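Local coordinates for galactose-binding like protein (Bacteroides thetaiotaomicron, PDB 7M1A) that probably binds carbohydrate through a calcium-binding, galactose-binding-like domain, the part held in this chain of a SusE-like protein with a suggested degradative capacity, at residues Gln108-Leu113 with Leu146-Val151; Phe58-Gly63 with Arg152-Lys157. All coordinates share one frame; numbering follows the deposited sequence.

Contact 1 of 2, residues Gln108-Leu113 with Leu146-Val151; sequences QWVKLL and LDMPRV
Met148, present as selenomethionine, packs against Leu112 where a loop passes the strand 110-116. Its CB lies 3.9 Å from Leu112 CD2, and CG keeps almost the same spacing, at 4.0 Å from that methyl. Met148 CG stands beside the backbone N (chi1 -73°), and a second bend at chi2 (-57°) turns SE toward the backbone at Lys111, 3.7 Å from Lys111 O. SE also keeps within 4.0 Å of Leu112 CD2. As modelled, the terminal CE is 3.6 Å from Leu112 CD2, but its position is doubtful because it lies impossibly close to Val110 CG1, and the distance shares that doubt. Leu112 meets the loop with both branches: CD2 lies against Met148 CB, CG and SE, while CD1 meets Val151 CG2 tip to tip at 4.1 Å. Leu112 belongs to a classic beta bulge, in which it and Leu113 both face Val93 of strand 88-96, in the larger antiparallel sheet of what is probably a galactose-binding-type beta-sandwich. No hydrogen bond joins 108-113 to 146-151, so apolar contact carries the meeting. Leu68 touches both Leu112 and Val151, and Ile154 also packs on Leu112, extending the apolar cluster. On the loop, Lys67 NZ donates hydrogen bonds to the carbonyl oxygens of Leu146 and Met148, tying down the backbone from which the selenomethionine side chain springs.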
ATOM      1  N   GLN A 108       6.552  -1.797  20.325  1.00  9.08           N
ATOM      2  CA  GLN A 108       6.862  -3.185  20.111  1.00  9.32           C
ATOM      3  C   GLN A 108       8.153  -3.364  19.260  1.00  7.37           C
ATOM      4  O   GLN A 108       8.541  -4.521  19.003  1.00  8.65           O
ATOM      5  CB  GLN A 108       5.729  -3.981  19.445  1.00 10.13           C
ATOM      6  CG  GLN A 108       5.594  -3.731  17.958  1.00  9.88           C
ATOM      7  CD  GLN A 108       4.186  -4.048  17.500  1.00  9.72           C
ATOM      8  OE1 GLN A 108       3.333  -3.174  17.534  1.00  8.89           O
ATOM      9  NE2 GLN A 108       3.973  -5.309  17.112  1.00  9.67           N
ATOM     10  N   TRP A 109       8.707  -2.280  18.643  1.00  8.96           N
ATOM     11  CA  TRP A 109       9.768  -2.358  17.566  1.00  8.71           C
ATOM     12  C   TRP A 109      11.144  -2.333  18.234  1.00  8.59           C
ATOM     13  O   TRP A 109      11.355  -1.651  19.260  1.00  9.79           O
ATOM     14  CB  TRP A 109       9.550  -1.160  16.639  1.00  9.17           C
ATOM     15  CG  TRP A 109       8.258  -1.222  15.878  1.00  6.42           C
ATOM     16  CD1 TRP A 109       7.068  -0.719  16.272  1.00  9.26           C
ATOM     17  CD2 TRP A 109       8.109  -1.775  14.580  1.00  8.49           C
ATOM     18  NE1 TRP A 109       6.121  -0.994  15.282  1.00  7.54           N
ATOM     19  CE2 TRP A 109       6.753  -1.606  14.212  1.00  8.29           C
ATOM     20  CE3 TRP A 109       9.024  -2.416  13.698  1.00  8.59           C
ATOM     21  CZ2 TRP A 109       6.267  -2.031  12.976  1.00  9.04           C
ATOM     22  CZ3 TRP A 109       8.528  -2.819  12.475  1.00  8.63           C
ATOM     23  CH2 TRP A 109       7.164  -2.656  12.140  1.00  8.31           C
ATOM     24  N   VAL A 110      12.106  -2.975  17.535  1.00  8.78           N
ATOM     25  CA  VAL A 110      13.468  -2.981  17.957  1.00  9.46           C
ATOM     26  C   VAL A 110      14.316  -2.396  16.836  1.00  7.55           C
ATOM     27  O   VAL A 110      14.098  -2.629  15.651  1.00  9.14           O
ATOM     28  CB  VAL A 110      13.872  -4.423  18.347  1.00 15.14           C
ATOM     29  CG1 VAL A 110      15.350  -4.561  18.680  1.00 21.20           C
ATOM     30  CG2 VAL A 110      13.111  -4.818  19.620  1.00 20.59           C
ATOM     31  N   LYS A 111      15.315  -1.593  17.205  1.00  9.17           N
ATOM     32  CA  LYS A 111      16.159  -0.930  16.204  1.00  8.83           C
ATOM     33  C   LYS A 111      17.255  -1.915  15.773  1.00  8.36           C
ATOM     34  O   LYS A 111      17.989  -2.429  16.599  1.00 10.84           O
ATOM     35  CB  LYS A 111      16.800   0.361  16.728  1.00  9.50           C
ATOM     36  CG  LYS A 111      17.610   1.088  15.630  1.00 12.01           C
ATOM     37  CD  LYS A 111      18.067   2.486  16.040  1.00 16.10           C
ATOM     38  CE  LYS A 111      19.035   2.461  17.203  1.00 20.16           C
ATOM     39  NZ  LYS A 111      19.537   3.815  17.434  1.00 22.78           N
ATOM     40  N   LEU A 112      17.271  -2.220  14.475  1.00  8.07           N
ATOM     41  CA  LEU A 112      18.134  -3.262  13.894  1.00  8.17           C
ATOM     42  C   LEU A 112      19.445  -2.624  13.440  1.00  6.96           C
ATOM     43  O   LEU A 112      20.538  -3.211  13.612  1.00 10.19           O
ATOM     44  CB  LEU A 112      17.419  -3.956  12.754  1.00  7.70           C
ATOM     45  CG  LEU A 112      16.144  -4.725  13.178  1.00  8.93           C
ATOM     46  CD1 LEU A 112      15.513  -5.053  11.799  1.00  9.59           C
ATOM     47  CD2 LEU A 112      16.534  -6.036  13.840  1.00 12.91           C
ATOM     48  N   LEU A 113      19.351  -1.430  12.819  1.00  8.87           N
ATOM     49  CA  LEU A 113      20.510  -0.808  12.182  1.00  7.16           C
ATOM     50  C   LEU A 113      20.428   0.714  12.285  1.00  8.05           C
ATOM     51  O   LEU A 113      19.369   1.293  12.032  1.00  9.46           O
ATOM     52  CB  LEU A 113      20.557  -1.070  10.649  1.00  7.64           C
ATOM     53  CG  LEU A 113      20.775  -2.552  10.259  1.00  8.81           C
ATOM     54  CD1 LEU A 113      20.436  -2.782   8.793  1.00 11.05           C
ATOM     55  CD2 LEU A 113      22.169  -3.067  10.616  1.00 11.85           C
ATOM     56  N   LEU A 146      24.244 -10.564  14.907  1.00 11.13           N
ATOM     57  CA  LEU A 146      23.694 -11.898  15.253  1.00 11.76           C
ATOM     58  C   LEU A 146      22.854 -11.835  16.528  1.00 12.00           C
ATOM     59  O   LEU A 146      21.904 -12.622  16.599  1.00 18.34           O
ATOM     60  CB  LEU A 146      24.877 -12.862  15.493  1.00 17.08           C
ATOM     61  CG  LEU A 146      24.510 -14.301  15.830  1.00 20.34           C
ATOM     62  CD1 LEU A 146      23.904 -14.990  14.617  1.00 25.90           C
ATOM     63  CD2 LEU A 146      25.725 -15.069  16.297  1.00 27.52           C
ATOM     64  N   ASP A 147      22.996 -10.845  17.380  1.00 11.13           N
ATOM     65  CA  ASP A 147      22.090 -10.809  18.535  1.00 15.99           C
ATOM     66  C   ASP A 147      20.749 -10.155  18.263  1.00 20.66           C
ATOM     67  O   ASP A 147      19.913 -10.142  19.162  1.00 16.49           O
ATOM     68  CB  ASP A 147      22.780 -10.150  19.716  1.00 21.82           C
ATOM     69  CG  ASP A 147      23.072  -8.681  19.594  1.00 24.88           C
ATOM     70  OD1 ASP A 147      22.722  -8.022  18.575  1.00 27.63           O
ATOM     71  OD2 ASP A 147      23.619  -8.196  20.623  1.00 29.66           O
HETATM   72  N   MSE A 148      20.465  -9.701  17.034  1.00 15.09           N
HETATM   73  CA  MSE A 148      19.113  -9.207  16.765  1.00 12.47           C
HETATM   74  C   MSE A 148      18.128 -10.368  16.717  1.00 13.80           C
HETATM   75  O   MSE A 148      18.482 -11.422  16.220  1.00 14.62           O
HETATM   76  CB  MSE A 148      19.181  -8.484  15.396  1.00 10.13           C
HETATM   77  CG  MSE A 148      19.941  -7.115  15.552  1.00 14.81           C
HETATM   78 SE   MSE A 148      19.191  -5.872  16.871  0.73 11.71          SE
HETATM   79  CE  MSE A 148      17.343  -5.882  17.305  1.00 24.69           C
ATOM     80  N   PRO A 149      16.841 -10.138  17.128  1.00 13.70           N
ATOM     81  CA  PRO A 149      15.836 -11.185  17.025  1.00 12.25           C
ATOM     82  C   PRO A 149      15.427 -11.371  15.569  1.00  9.70           C
ATOM     83  O   PRO A 149      15.588 -10.486  14.693  1.00 10.08           O
ATOM     84  CB  PRO A 149      14.598 -10.632  17.735  1.00 15.02           C
ATOM     85  CG  PRO A 149      14.805  -9.093  17.683  1.00 13.62           C
ATOM     86  CD  PRO A 149      16.308  -8.868  17.658  1.00 15.01           C
ATOM     87  N   ARG A 150      14.802 -12.539  15.309  1.00 10.46           N
ATOM     88  CA  ARG A 150      14.111 -12.721  14.035  1.00  9.41           C
ATOM     89  C   ARG A 150      12.966 -11.732  13.914  1.00 11.56           C
ATOM     90  O   ARG A 150      12.318 -11.368  14.912  1.00 10.57           O
ATOM     91  CB  ARG A 150      13.545 -14.136  13.860  1.00 10.24           C
ATOM     92  CG  ARG A 150      14.621 -15.207  13.826  1.00 12.71           C
ATOM     93  CD  ARG A 150      14.187 -16.483  13.113  1.00 13.28           C
ATOM     94  NE  ARG A 150      13.190 -17.144  13.885  1.00 14.66           N
ATOM     95  CZ  ARG A 150      12.525 -18.225  13.433  1.00 16.98           C
ATOM     96  NH1 ARG A 150      12.683 -18.721  12.215  1.00 23.93           N
ATOM     97  NH2 ARG A 150      11.623 -18.788  14.206  1.00 20.64           N
ATOM     98  N   VAL A 151      12.770 -11.215  12.684  1.00  9.12           N
ATOM     99  CA  VAL A 151      11.701 -10.234  12.455  1.00  8.15           C
ATOM    100  C   VAL A 151      11.003 -10.487  11.141  1.00  8.13           C
ATOM    101  O   VAL A 151      11.511 -11.209  10.309  1.00 10.17           O
ATOM    102  CB  VAL A 151      12.273  -8.780  12.385  1.00  9.26           C
ATOM    103  CG1 VAL A 151      12.804  -8.311  13.758  1.00 10.30           C
ATOM    104  CG2 VAL A 151      13.443  -8.586  11.353  1.00  8.25           C
TER

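Contact 2 of 2, residues Phe58-Gly63 with Arg152-Lys157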
ATOM      1  N   PHE A  58       8.029   4.776   7.460  1.00  6.77           N
ATOM      2  CA  PHE A  58       7.063   3.939   6.740  1.00  5.90           C
ATOM      3  C   PHE A  58       7.372   2.480   7.112  1.00  5.26           C
ATOM      4  O   PHE A  58       8.400   2.156   7.727  1.00  6.37           O
ATOM      5  CB  PHE A  58       7.120   4.219   5.224  1.00  7.10           C
ATOM      6  CG  PHE A  58       8.410   3.852   4.564  1.00  6.79           C
ATOM      7  CD1 PHE A  58       8.704   2.560   4.154  1.00  7.60           C
ATOM      8  CD2 PHE A  58       9.418   4.827   4.450  1.00  7.92           C
ATOM      9  CE1 PHE A  58       9.927   2.214   3.593  1.00  8.00           C
ATOM     10  CE2 PHE A  58      10.659   4.492   3.903  1.00  8.71           C
ATOM     11  CZ  PHE A  58      10.952   3.183   3.513  1.00  8.57           C
ATOM     12  N   THR A  59       6.383   1.615   6.801  1.00  5.97           N
ATOM     13  CA  THR A  59       6.311   0.290   7.391  1.00  5.15           C
ATOM     14  C   THR A  59       6.015  -0.724   6.278  1.00  5.61           C
ATOM     15  O   THR A  59       5.166  -0.487   5.403  1.00  6.65           O
ATOM     16  CB  THR A  59       5.163   0.268   8.393  1.00  6.07           C
ATOM     17  OG1 THR A  59       5.285   1.332   9.355  1.00  6.32           O
ATOM     18  CG2 THR A  59       5.089  -1.035   9.156  1.00  7.73           C
ATOM     19  N   PHE A  60       6.563  -1.948   6.400  1.00  5.89           N
ATOM     20  CA  PHE A  60       6.250  -3.019   5.447  1.00  5.48           C
ATOM     21  C   PHE A  60       6.475  -4.379   6.088  1.00  5.51           C
ATOM     22  O   PHE A  60       6.978  -4.474   7.191  1.00  6.92           O
ATOM     23  CB  PHE A  60       6.994  -2.864   4.118  1.00  6.52           C
ATOM     24  CG  PHE A  60       8.486  -2.846   4.202  1.00  5.54           C
ATOM     25  CD1 PHE A  60       9.159  -1.675   4.537  1.00  5.35           C
ATOM     26  CD2 PHE A  60       9.271  -3.984   3.948  1.00  6.51           C
ATOM     27  CE1 PHE A  60      10.570  -1.599   4.509  1.00  6.31           C
ATOM     28  CE2 PHE A  60      10.691  -3.922   3.978  1.00  7.71           C
ATOM     29  CZ  PHE A  60      11.320  -2.742   4.241  1.00  7.46           C
ATOM     30  N   ASP A  61       6.025  -5.425   5.408  1.00  7.40           N
ATOM     31  CA  ASP A  61       5.996  -6.804   5.868  1.00  6.36           C
ATOM     32  C   ASP A  61       6.907  -7.553   4.916  1.00  6.12           C
ATOM     33  O   ASP A  61       6.709  -7.516   3.674  1.00  7.28           O
ATOM     34  CB  ASP A  61       4.544  -7.247   5.770  1.00  6.86           C
ATOM     35  CG  ASP A  61       4.193  -8.638   6.212  1.00  7.13           C
ATOM     36  OD1 ASP A  61       5.080  -9.475   6.445  1.00  8.61           O
ATOM     37  OD2 ASP A  61       2.965  -8.864   6.406  1.00  9.18           O
ATOM     38  N   LEU A  62       7.853  -8.336   5.450  1.00  5.63           N
ATOM     39  CA  LEU A  62       8.742  -9.181   4.640  1.00  6.93           C
ATOM     40  C   LEU A  62       8.022 -10.437   4.147  1.00  7.23           C
ATOM     41  O   LEU A  62       8.537 -11.104   3.234  1.00  8.89           O
ATOM     42  CB  LEU A  62      10.014  -9.614   5.425  1.00  7.86           C
ATOM     43  CG  LEU A  62      10.891  -8.462   5.959  1.00  7.33           C
ATOM     44  CD1 LEU A  62      11.911  -8.975   6.952  1.00  8.92           C
ATOM     45  CD2 LEU A  62      11.581  -7.743   4.787  1.00  8.58           C
ATOM     46  N   GLY A  63       6.859 -10.774   4.742  1.00  7.09           N
ATOM     47  CA  GLY A  63       6.152 -11.956   4.269  1.00  8.95           C
ATOM     48  C   GLY A  63       6.711 -13.258   4.833  1.00 10.51           C
ATOM     49  O   GLY A  63       6.168 -14.312   4.546  1.00 15.00           O
ATOM     50  N   ARG A 152       9.699 -10.120  11.127  1.00  8.14           N
ATOM     51  CA  ARG A 152       8.940 -10.175   9.920  1.00  8.97           C
ATOM     52  C   ARG A 152       8.506  -8.806   9.402  1.00  8.12           C
ATOM     53  O   ARG A 152       8.361  -8.671   8.194  1.00 10.54           O
ATOM     54  CB  ARG A 152       7.666 -10.993  10.209  1.00  9.98           C
ATOM     55  CG  ARG A 152       6.689 -11.015   9.034  1.00 10.77           C
ATOM     56  CD  ARG A 152       5.584 -12.039   9.169  1.00 13.06           C
ATOM     57  NE  ARG A 152       4.679 -11.804   8.035  1.00 15.65           N
ATOM     58  CZ  ARG A 152       3.641 -12.577   7.816  1.00 25.05           C
ATOM     59  NH1 ARG A 152       3.449 -13.644   8.583  1.00 36.10           N
ATOM     60  NH2 ARG A 152       2.811 -12.337   6.811  1.00 31.50           N
ATOM     61  N   TYR A 153       8.430  -7.805  10.249  1.00  7.51           N
ATOM     62  CA  TYR A 153       7.927  -6.484   9.868  1.00  7.38           C
ATOM     63  C   TYR A 153       9.049  -5.484  10.026  1.00  7.62           C
ATOM     64  O   TYR A 153       9.868  -5.661  10.938  1.00  7.53           O
ATOM     65  CB  TYR A 153       6.746  -6.117  10.777  1.00  7.40           C
ATOM     66  CG  TYR A 153       5.704  -7.193  10.720  1.00  8.11           C
ATOM     67  CD1 TYR A 153       4.821  -7.353   9.631  1.00 10.10           C
ATOM     68  CD2 TYR A 153       5.607  -8.111  11.768  1.00  8.47           C
ATOM     69  CE1 TYR A 153       3.857  -8.358   9.658  1.00 12.20           C
ATOM     70  CE2 TYR A 153       4.691  -9.151  11.767  1.00 10.90           C
ATOM     71  CZ  TYR A 153       3.829  -9.296  10.686  1.00 12.25           C
ATOM     72  OH  TYR A 153       2.908 -10.329  10.687  1.00 18.10           O
ATOM     73  N   ILE A 154       9.057  -4.510   9.148  1.00  5.53           N
ATOM     74  CA  ILE A 154      10.170  -3.557   9.108  1.00  6.34           C
ATOM     75  C   ILE A 154       9.639  -2.140   9.106  1.00  5.92           C
ATOM     76  O   ILE A 154       8.599  -1.848   8.512  1.00  5.97           O
ATOM     77  CB  ILE A 154      11.009  -3.769   7.841  1.00  5.74           C
ATOM     78  CG1 ILE A 154      11.657  -5.170   7.847  1.00  6.87           C
ATOM     79  CG2 ILE A 154      12.119  -2.711   7.698  1.00  7.71           C
ATOM     80  CD1 ILE A 154      12.728  -5.408   8.864  1.00  8.95           C
ATOM     81  N   ARG A 155      10.361  -1.226   9.761  1.00  6.59           N
ATOM     82  CA  ARG A 155      10.152   0.201   9.590  1.00  6.04           C
ATOM     83  C   ARG A 155      11.470   0.847   9.153  1.00  5.87           C
ATOM     84  O   ARG A 155      12.569   0.485   9.645  1.00  9.30           O
ATOM     85  CB  ARG A 155       9.605   0.908  10.825  1.00  7.90           C
ATOM     86  CG  ARG A 155       8.133   0.659  10.977  1.00  9.73           C
ATOM     87  CD  ARG A 155       7.690   1.196  12.341  1.00  9.59           C
ATOM     88  NE  ARG A 155       6.437   1.937  12.009  1.00  8.43           N
ATOM     89  CZ  ARG A 155       5.812   2.676  12.904  1.00  7.56           C
ATOM     90  NH1 ARG A 155       6.246   2.739  14.171  1.00  9.33           N
ATOM     91  NH2 ARG A 155       4.761   3.424  12.578  1.00  9.96           N
ATOM     92  N   ILE A 156      11.345   1.855   8.288  1.00  7.79           N
ATOM     93  CA  ILE A 156      12.494   2.729   8.001  1.00  7.85           C
ATOM     94  C   ILE A 156      12.143   4.138   8.472  1.00  7.92           C
ATOM     95  O   ILE A 156      11.036   4.632   8.266  1.00  8.47           O
ATOM     96  CB  ILE A 156      12.882   2.654   6.526  1.00 10.06           C
ATOM     97  CG1 ILE A 156      13.532   1.257   6.287  1.00 17.14           C
ATOM     98  CG2 ILE A 156      13.849   3.773   6.120  1.00 10.15           C
ATOM     99  CD1 ILE A 156      13.875   0.949   4.848  1.00 17.21           C
ATOM    100  N   LYS A 157      13.069   4.727   9.274  1.00  7.56           N
ATOM    101  CA  LYS A 157      12.938   6.095   9.780  1.00  6.65           C
ATOM    102  C   LYS A 157      14.051   6.970   9.169  1.00  7.32           C
ATOM    103  O   LYS A 157      15.223   6.643   9.309  1.00  8.60           O
ATOM    104  CB  LYS A 157      13.013   6.040  11.307  1.00  9.97           C
ATOM    105  CG  LYS A 157      12.903   7.393  12.024  1.00 11.53           C
ATOM    106  CD  LYS A 157      13.234   7.277  13.577  1.00 19.14           C
ATOM    107  CE  LYS A 157      12.805   8.551  14.267  1.00 22.70           C
ATOM    108  NZ  LYS A 157      13.020   8.531  15.737  1.00 31.92           N
TER
HETATM  109  O   HOH W   1       1.784 -10.613   4.758  1.00 26.13           O
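Phe60 and Ile154 form a hydrogen-bonded pair between two antiparallel strands, their side chains side by side on one face of the larger sheet in the probable jelly-roll-like sandwich that the galactose-binding clan suggests. Phe60 N reaches Ile154 O and Ile154 N reaches Phe60 O, both at 2.9 Å; Phe58 and Ile156 are matched in the same way. On the side of these four residues Ile154 CB sits over one face of the Phe60 ring in a CH-pi contact, 3.9 Å from its centroid, while Ile156 CD1 comes to the ring edge. Leu62 adds to this apolar row against Ile154 CG1, and Phe175 of strand 169-176 packs on Phe60 and Leu62 from the other sheet. Thr59, Asp61, Tyr153 and Arg155 point to the reverse side. There Arg155 NE donates in its guanidinium plane to Thr59 OG1 at 3.0 Å, and Asp16 holds both Arg155 NH2 and Thr59 OG1. With CG anti to the backbone N (chi1 -179°), Asp61 swings its carboxylate toward the extended Arg152, whose NE donates to the syn lone pair of OD1 at 2.8 Å (N-H...O angle 172°), with the two planes turned 45° apart. Gly63 N meets OD1 from above the carboxylate plane, making an Asx turn, and Arg9 of the second subunit forms a salt bridge with OD2. Replacing Asp61 by alanine is likely to leave Arg152 and Arg9 of the second subunit without the carboxylate they share, and the turn at Gly63 without its acceptor. A water bridges Asp61 OD2 and Arg152 NH2, and Tyr153 OH lies 3.4 Å above the Arg152 guanidinium plane.

Of the four segments 58-63 comes first, and it waits for its partner through nearly ninety residues. Strand 88-96 follows, then 108-113 on strand 110-116; after helix 130-138 and strand 140-143, the loop 146-151 comes back to close contact 1. The very next residues, 152-157, close contact 2, so the smaller loop lies wholly within the larger and the two do not cross. Both reach the larger antiparallel sheet: contact 2 joins two neighbouring strands of it, and contact 1 ties a further strand to the incoming loop. Trp109, in segment 108-113 but not part of the contact with 146-151, packs on contact 2: its CE2 lies 3.5 Å from Arg155 CD, and its ring also touches Thr59.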